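Local coordinates for protein endoglucanase (Komagataeibacter sucrofermentans, PDB 6VC5) that probably hydrolyses internal beta-1,4-glucosidic linkages of cellulose as a glycoside hydrolase family 8 endoglucanase, at residues A[21-33]-A[68-80]. Residues are numbered along the deposited sequence; the frame is centred on the assembly and turned at random.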
loop_
_atom_site.group_PDB
_atom_site.type_symbol
_atom_site.label_atom_id
_atom_site.label_comp_id
_atom_site.label_asym_id
_atom_site.label_seq_id
_atom_site.Cartn_x
_atom_site.Cartn_y
_atom_site.Cartn_z
ATOM N N ARG A 21 6.073 14.991 -10.874
ATOM C CA ARG A 21 4.811 14.777 -10.174
ATOM C C ARG A 21 4.013 13.647 -10.812
ATOM O O ARG A 21 3.952 13.511 -12.036
ATOM C CB ARG A 21 3.963 16.050 -10.201
ATOM C CG ARG A 21 4.465 17.103 -9.257
ATOM C CD ARG A 21 3.538 18.290 -9.221
ATOM N NE ARG A 21 2.262 17.942 -8.604
ATOM C CZ ARG A 21 1.231 18.770 -8.507
ATOM N NH1 ARG A 21 1.330 20.007 -8.976
ATOM N NH2 ARG A 21 0.098 18.360 -7.945
ATOM N N ILE A 22 3.391 12.837 -9.965
ATOM C CA ILE A 22 2.384 11.874 -10.390
ATOM C C ILE A 22 1.043 12.499 -10.038
ATOM O O ILE A 22 0.830 12.895 -8.886
ATOM C CB ILE A 22 2.568 10.540 -9.651
ATOM C CG1 ILE A 22 3.952 9.959 -9.933
ATOM C CG2 ILE A 22 1.461 9.554 -10.038
ATOM C CD1 ILE A 22 4.253 9.799 -11.402
ATOM N N ILE A 23 0.154 12.634 -11.026
ATOM C CA ILE A 23 -1.121 13.320 -10.831
ATOM C C ILE A 23 -2.232 12.507 -11.482
ATOM O O ILE A 23 -2.143 12.166 -12.666
ATOM C CB ILE A 23 -1.104 14.751 -11.414
ATOM C CG1 ILE A 23 0.033 15.582 -10.814
ATOM C CG2 ILE A 23 -2.416 15.453 -11.118
ATOM C CD1 ILE A 23 0.257 16.928 -11.528
ATOM N N ASP A 24 -3.271 12.204 -10.706
ATOM C CA ASP A 24 -4.482 11.580 -11.224
ATOM C C ASP A 24 -5.262 12.613 -12.022
ATOM O O ASP A 24 -5.592 13.684 -11.506
ATOM C CB ASP A 24 -5.310 11.118 -10.025
ATOM C CG ASP A 24 -6.666 10.542 -10.396
ATOM O OD1 ASP A 24 -7.035 10.503 -11.589
ATOM O OD2 ASP A 24 -7.355 10.101 -9.448
ATOM N N THR A 25 -5.578 12.276 -13.275
ATOM C CA THR A 25 -6.276 13.219 -14.145
ATOM C C THR A 25 -7.651 13.594 -13.601
ATOM O O THR A 25 -8.157 14.683 -13.899
ATOM C CB THR A 25 -6.383 12.640 -15.556
ATOM O OG1 THR A 25 -6.891 11.303 -15.489
ATOM C CG2 THR A 25 -5.016 12.601 -16.215
ATOM N N GLY A 26 -8.270 12.717 -12.806
ATOM C CA GLY A 26 -9.567 12.996 -12.215
ATOM C C GLY A 26 -9.533 13.715 -10.886
ATOM O O GLY A 26 -10.584 14.099 -10.361
ATOM N N ASN A 27 -8.343 13.888 -10.320
ATOM C CA ASN A 27 -8.123 14.651 -9.103
ATOM C C ASN A 27 -6.868 15.488 -9.364
ATOM O O ASN A 27 -5.817 15.338 -8.745
ATOM C CB ASN A 27 -8.026 13.703 -7.906
ATOM C CG ASN A 27 -7.527 14.385 -6.645
ATOM O OD1 ASN A 27 -6.488 14.021 -6.096
ATOM N ND2 ASN A 27 -8.260 15.399 -6.193
ATOM N N SER A 28 -6.987 16.389 -10.341
ATOM C CA SER A 28 -5.840 17.017 -10.985
ATOM C C SER A 28 -5.121 18.032 -10.106
ATOM O O SER A 28 -4.059 18.525 -10.508
ATOM C CB SER A 28 -6.308 17.717 -12.259
ATOM O OG SER A 28 -7.352 18.638 -11.961
ATOM N N GLY A 29 -5.662 18.368 -8.941
ATOM C CA GLY A 29 -5.040 19.398 -8.133
ATOM C C GLY A 29 -4.279 18.893 -6.926
ATOM O O GLY A 29 -4.125 19.631 -5.948
ATOM N N GLU A 30 -3.809 17.660 -6.970
ATOM C CA GLU A 30 -3.012 17.119 -5.878
ATOM C C GLU A 30 -2.027 16.039 -6.291
ATOM O O GLU A 30 -2.217 15.363 -7.232
ATOM C CB GLU A 30 -3.840 16.630 -4.680
ATOM C CG GLU A 30 -4.927 15.656 -4.914
ATOM C CD GLU A 30 -6.039 15.735 -3.819
ATOM O OE1 GLU A 30 -6.044 14.947 -2.877
ATOM O OE2 GLU A 30 -6.939 16.595 -3.886
ATOM N N SER A 31 -0.977 15.937 -5.513
ATOM C CA SER A 31 -0.069 14.798 -5.569
ATOM C C SER A 31 0.088 14.287 -4.148
ATOM O O SER A 31 0.009 15.058 -3.190
ATOM C CB SER A 31 1.305 15.174 -6.127
ATOM O OG SER A 31 1.261 15.352 -7.541
ATOM N N HIS A 32 0.276 12.979 -4.006
ATOM C CA HIS A 32 0.285 12.307 -2.705
ATOM C C HIS A 32 1.591 11.565 -2.517
ATOM O O HIS A 32 2.219 11.194 -3.480
ATOM C CB HIS A 32 -0.855 11.280 -2.609
ATOM C CG HIS A 32 -2.219 11.880 -2.647
ATOM N ND1 HIS A 32 -3.163 11.502 -3.567
ATOM C CD2 HIS A 32 -2.802 12.829 -1.881
ATOM C CE1 HIS A 32 -4.270 12.198 -3.370
ATOM N NE2 HIS A 32 -4.076 13.012 -2.354
ATOM N N SER A 33 1.985 11.331 -1.274
ATOM C CA SER A 33 3.175 10.508 -1.054
ATOM C C SER A 33 2.977 9.097 -1.599
ATOM O O SER A 33 3.917 8.497 -2.125
ATOM C CB SER A 33 3.585 10.487 0.429
ATOM O OG SER A 33 2.590 9.875 1.243
ATOM N N ASP A 68 12.432 14.842 10.237
ATOM C CA ASP A 68 12.524 13.389 10.137
ATOM C C ASP A 68 12.442 13.021 8.658
ATOM O O ASP A 68 12.287 13.885 7.791
ATOM C CB ASP A 68 11.487 12.663 11.014
ATOM C CG ASP A 68 10.051 13.055 10.695
ATOM O OD1 ASP A 68 9.595 12.841 9.555
ATOM O OD2 ASP A 68 9.363 13.562 11.607
ATOM N N ALA A 69 12.548 11.724 8.366
ATOM C CA ALA A 69 12.609 11.274 6.982
ATOM C C ALA A 69 11.252 10.862 6.417
ATOM O O ALA A 69 11.186 10.421 5.269
ATOM C CB ALA A 69 13.611 10.119 6.837
ATOM N N LEU A 70 10.173 11.010 7.183
ATOM C CA LEU A 70 8.848 10.685 6.668
ATOM C C LEU A 70 8.357 11.806 5.750
ATOM O O LEU A 70 9.008 12.844 5.594
ATOM C CB LEU A 70 7.895 10.403 7.822
ATOM C CG LEU A 70 8.389 9.375 8.847
ATOM C CD1 LEU A 70 7.324 9.149 9.906
ATOM C CD2 LEU A 70 8.722 8.070 8.146
ATOM N N PHE A 71 7.172 11.612 5.163
ATOM C CA PHE A 71 6.678 12.469 4.089
ATOM C C PHE A 71 5.315 13.035 4.438
ATOM O O PHE A 71 4.420 12.301 4.869
ATOM C CB PHE A 71 6.574 11.687 2.768
ATOM C CG PHE A 71 7.895 11.223 2.269
ATOM C CD1 PHE A 71 8.590 11.970 1.338
ATOM C CD2 PHE A 71 8.453 10.046 2.758
ATOM C CE1 PHE A 71 9.834 11.570 0.897
ATOM C CE2 PHE A 71 9.683 9.630 2.317
ATOM C CZ PHE A 71 10.381 10.393 1.391
ATOM N N SER A 72 5.146 14.333 4.226
ATOM C CA SER A 72 3.803 14.890 4.269
ATOM C C SER A 72 2.953 14.210 3.202
ATOM O O SER A 72 3.427 13.922 2.105
ATOM C CB SER A 72 3.872 16.385 4.007
ATOM O OG SER A 72 4.606 17.044 5.030
ATOM N N TRP A 73 1.689 13.935 3.530
ATOM C CA TRP A 73 0.924 13.026 2.681
ATOM C C TRP A 73 0.479 13.663 1.364
ATOM O O TRP A 73 0.251 12.937 0.388
ATOM C CB TRP A 73 -0.266 12.440 3.442
ATOM C CG TRP A 73 -1.407 13.375 3.630
ATOM C CD1 TRP A 73 -1.494 14.398 4.539
ATOM C CD2 TRP A 73 -2.645 13.366 2.914
ATOM N NE1 TRP A 73 -2.718 15.027 4.421
ATOM C CE2 TRP A 73 -3.437 14.411 3.430
ATOM C CE3 TRP A 73 -3.157 12.570 1.882
ATOM C CZ2 TRP A 73 -4.715 14.690 2.942
ATOM C CZ3 TRP A 73 -4.427 12.848 1.395
ATOM C CH2 TRP A 73 -5.190 13.900 1.927
ATOM N N ARG A 74 0.354 14.989 1.305
ATOM C CA ARG A 74 -0.268 15.624 0.152
ATOM C C ARG A 74 0.345 16.980 -0.174
ATOM O O ARG A 74 0.690 17.761 0.721
ATOM C CB ARG A 74 -1.777 15.799 0.387
ATOM C CG ARG A 74 -2.494 16.525 -0.736
ATOM C CD ARG A 74 -3.992 16.422 -0.600
ATOM N NE ARG A 74 -4.487 17.263 0.474
ATOM C CZ ARG A 74 -5.778 17.395 0.757
ATOM N NH1 ARG A 74 -6.675 16.739 0.031
ATOM N NH2 ARG A 74 -6.168 18.176 1.755
ATOM N N TYR A 75 0.447 17.250 -1.473
ATOM C CA TYR A 75 0.689 18.575 -2.029
ATOM C C TYR A 75 -0.605 19.012 -2.704
ATOM O O TYR A 75 -1.090 18.330 -3.616
ATOM C CB TYR A 75 1.819 18.485 -3.059
ATOM C CG TYR A 75 2.174 19.770 -3.778
ATOM C CD1 TYR A 75 3.337 20.462 -3.457
ATOM C CD2 TYR A 75 1.363 20.269 -4.795
ATOM C CE1 TYR A 75 3.675 21.628 -4.122
ATOM C CE2 TYR A 75 1.698 21.433 -5.469
ATOM C CZ TYR A 75 2.853 22.100 -5.123
ATOM O OH TYR A 75 3.175 23.262 -5.790
ATOM N N LEU A 76 -1.151 20.147 -2.266
ATOM C CA LEU A 76 -2.453 20.644 -2.726
ATOM C C LEU A 76 -2.230 21.906 -3.555
ATOM O O LEU A 76 -1.904 22.966 -3.004
ATOM C CB LEU A 76 -3.356 20.919 -1.522
ATOM C CG LEU A 76 -4.861 21.163 -1.683
ATOM C CD1 LEU A 76 -5.512 20.011 -2.412
ATOM C CD2 LEU A 76 -5.501 21.340 -0.312
ATOM N N ASP A 77 -2.408 21.797 -4.874
ATOM C CA ASP A 77 -2.185 22.939 -5.756
ATOM C C ASP A 77 -3.060 24.115 -5.340
ATOM O O ASP A 77 -4.252 23.958 -5.067
ATOM C CB ASP A 77 -2.511 22.579 -7.205
ATOM C CG ASP A 77 -1.570 21.552 -7.776
ATOM O OD1 ASP A 77 -0.799 21.912 -8.691
ATOM O OD2 ASP A 77 -1.611 20.389 -7.316
ATOM N N GLY A 78 -2.459 25.302 -5.302
ATOM C CA GLY A 78 -3.195 26.508 -4.997
ATOM C C GLY A 78 -3.428 26.765 -3.528
ATOM O O GLY A 78 -3.864 27.869 -3.173
ATOM N N HIS A 79 -3.167 25.794 -2.660
ATOM C CA HIS A 79 -3.230 26.054 -1.234
ATOM C C HIS A 79 -1.977 26.820 -0.822
ATOM O O HIS A 79 -0.901 26.649 -1.402
ATOM C CB HIS A 79 -3.353 24.743 -0.460
ATOM C CG HIS A 79 -3.836 24.922 0.941
ATOM N ND1 HIS A 79 -2.978 25.011 2.016
ATOM C CD2 HIS A 79 -5.086 25.077 1.440
ATOM C CE1 HIS A 79 -3.681 25.186 3.123
ATOM N NE2 HIS A 79 -4.962 25.225 2.802
ATOM N N LYS A 80 -2.110 27.717 0.137
ATOM C CA LYS A 80 -0.956 28.467 0.589
ATOM C C LYS A 80 -0.713 28.130 2.037
ATOM O O LYS A 80 -1.483 28.533 2.863
ATOM C CB LYS A 80 -1.286 29.954 0.519
ATOM C CG LYS A 80 -1.221 30.572 -0.865
ATOM C CD LYS A 80 -1.187 32.098 -0.748
ATOM C CE LYS A 80 -0.013 32.718 -1.492
ATOM N NZ LYS A 80 0.656 33.843 -0.756
HETATM O O HOH W 1 -5.888 21.625 -5.523
HETATM O O HOH W 2 3.529 9.960 3.822
HETATM O O HOH W 3 -0.206 9.627 0.538
#
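Ser31 and Tyr75 form the hydrogen-bonded pair of a short antiparallel two-stranded sheet, strand 30-32 against strand 74-76. Their strand axes run at 170°. Tyr75 N gives Ser31 O a nearly straight bond of 2.8 Å, and Ser31 N returns one to Tyr75 O. Asp77 N to Gly29 O and Ser33 N to Trp73 O extend the pairing at its ends. Glu30-Leu76 and His32-Arg74 are non-hydrogen-bonded pairs.

On the face of Ser31 and Tyr75, Arg21 meets Asp77 end-on. Arg21 NH1 reaches Asp77 OD1 at 2.9 Å, and Arg21 NH2 reaches Asp77 OD2 at 2.7 Å, the two flat groups 24° apart. Arg21 NE and NH2 also both hold Ser31 OG, which donates to Ile22 O. These bonds fix the guanidinium's rotation. Ile23 CD1 covers one of its faces and Tyr75 CD2 the other.

Family 8 enzymes have an (alpha/alpha)6 barrel; here the sheet ties the loop that leads into helix 33-46 to the loop that follows helix 49-62. Trp58 of helix 49-62 packs edge-to-face on Tyr75.

Glu30, His32, Arg74 and Leu76 share the other face. His32 NE2 donates to the anti lone pair of Glu30 OE1 at 2.8 Å. Arg74 NH1 makes a long, weak salt-bridge bond to Glu30 OE1 at 3.5 Å. The Arg74 chain bends at chi3 (74°), and its guanidinium lies between Trp73 CZ2 and Leu76 CD2. The His32 and Trp73 rings are near parallel but barely overlap.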